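Aquaporin aqpM (Methanothermobacter marburgensis str. Marburg, PDB 2F2B) forms a membrane channel that lets water cross in either direction under osmotic drive and also passes some glycerol. Local coordinates at residues 175-178 / 179-183. Residues are numbered along the deposited sequence; the frame is centred on the assembly and turned at random.
Sequences AGII and IGLTV
Residues Ala-175 to Ile-178 and Ile-179 to Val-183 are consecutive turns of one alpha-helix, a predicted membrane-spanning helix of the aquaporin fold, as four i to i+4 backbone hydrogen bonds show: Ile-179 N to Ala-175 O, Gly-180 N to Gly-176 O, Leu-181 N to Ile-177 O and Thr-182 N to Ile-178 O. The first three N-H groups point almost straight at their acceptors, whereas that of Thr-182 is more bent, at 150°.

This bend coincides with a second bond to the same oxygen. Thr-182 OG1 donates to Ile-178 O at 2.7 Å, the common intrahelical back-bond of a threonine hydroxyl to the carbonyl four residues earlier, and the amide N of Thr-182 reaches that oxygen from the opposite face of the carbonyl plane. The hydroxyl lies 36° out of that plane. A chi1 of -63° sets OG1 beside its own backbone N and turns it back toward the preceding turn, which lets the hydroxyl of this buried residue spend its hydrogen on its own helix.

Ile-177 and Leu-181 meet obliquely one turn apart: Ile-177 CG1 lies 3.8 Å from Leu-181 CD1, and Ile-177 CD1 rests beside Leu-181 CG. The extended CG1 arm of Ile-179 runs back past the carbonyl of Ala-175, with CG1 3.1 Å from Ala-175 O. Its CD1 ends 4.4 Å from Ala-175 CB.

Around this part of helix 175-194, Ile-178 and Thr-182 both touch Thr-160 of helix 143-166, while Leu-181 packs on Leu-60 and Phe-64 of helix 52-73. The Ile-177/Leu-181 face also enters the homotetramer interface: Leu-181 meets Ile-177 of a second subunit, and Ile-177 meets Leu-181 of a third.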
loop_
_atom_site.group_PDB
_atom_site.type_symbol
_atom_site.label_atom_id
_atom_site.label_comp_id
_atom_site.label_asym_id
_atom_site.label_seq_id
_atom_site.Cartn_x
_atom_site.Cartn_y
_atom_site.Cartn_z
ATOM N N ALA A 175 2.981 -4.627 15.836
ATOM C CA ALA A 175 3.608 -5.859 15.353
ATOM C C ALA A 175 3.007 -6.491 14.098
ATOM O O ALA A 175 3.716 -6.744 13.122
ATOM C CB ALA A 175 3.663 -6.890 16.475
ATOM N N GLY A 176 1.705 -6.744 14.116
ATOM C CA GLY A 176 1.076 -7.378 12.969
ATOM C C GLY A 176 1.269 -6.670 11.639
ATOM O O GLY A 176 1.721 -7.277 10.663
ATOM N N ILE A 177 0.941 -5.384 11.593
ATOM C CA ILE A 177 1.055 -4.658 10.337
ATOM C C ILE A 177 2.499 -4.466 9.882
ATOM O O ILE A 177 2.794 -4.593 8.695
ATOM C CB ILE A 177 0.306 -3.287 10.401
ATOM C CG1 ILE A 177 0.258 -2.662 9.000
ATOM C CG2 ILE A 177 0.981 -2.344 11.387
ATOM C CD1 ILE A 177 -0.432 -3.538 7.967
ATOM N N ILE A 178 3.410 -4.200 10.813
ATOM C CA ILE A 178 4.801 -4.004 10.421
ATOM C C ILE A 178 5.428 -5.298 9.899
ATOM O O ILE A 178 6.146 -5.284 8.899
ATOM C CB ILE A 178 5.632 -3.442 11.601
ATOM C CG1 ILE A 178 5.072 -2.068 11.997
ATOM C CG2 ILE A 178 7.105 -3.344 11.221
ATOM C CD1 ILE A 178 4.849 -1.110 10.809
ATOM N N ILE A 179 5.159 -6.415 10.567
ATOM C CA ILE A 179 5.712 -7.688 10.121
ATOM C C ILE A 179 5.170 -8.034 8.731
ATOM O O ILE A 179 5.924 -8.443 7.846
ATOM C CB ILE A 179 5.386 -8.817 11.130
ATOM C CG1 ILE A 179 6.143 -8.558 12.437
ATOM C CG2 ILE A 179 5.784 -10.176 10.552
ATOM C CD1 ILE A 179 5.767 -9.497 13.579
ATOM N N GLY A 180 3.868 -7.854 8.534
ATOM C CA GLY A 180 3.285 -8.149 7.236
ATOM C C GLY A 180 3.849 -7.286 6.116
ATOM O O GLY A 180 4.187 -7.791 5.041
ATOM N N LEU A 181 3.954 -5.979 6.349
ATOM C CA LEU A 181 4.479 -5.090 5.319
ATOM C C LEU A 181 5.956 -5.367 5.047
ATOM O O LEU A 181 6.422 -5.228 3.920
ATOM C CB LEU A 181 4.269 -3.623 5.718
ATOM C CG LEU A 181 2.801 -3.191 5.812
ATOM C CD1 LEU A 181 2.724 -1.721 6.209
ATOM C CD2 LEU A 181 2.098 -3.417 4.462
ATOM N N THR A 182 6.692 -5.776 6.075
ATOM C CA THR A 182 8.104 -6.087 5.884
ATOM C C THR A 182 8.223 -7.266 4.916
ATOM O O THR A 182 9.062 -7.262 4.016
ATOM C CB THR A 182 8.777 -6.418 7.225
ATOM O OG1 THR A 182 8.715 -5.264 8.070
ATOM C CG2 THR A 182 10.242 -6.793 7.018
ATOM N N VAL A 183 7.368 -8.268 5.093
ATOM C CA VAL A 183 7.381 -9.421 4.201
ATOM C C VAL A 183 7.021 -8.970 2.782
ATOM O O VAL A 183 7.648 -9.400 1.814
ATOM C CB VAL A 183 6.385 -10.517 4.667
ATOM C CG1 VAL A 183 6.223 -11.582 3.579
ATOM C CG2 VAL A 183 6.900 -11.171 5.946
#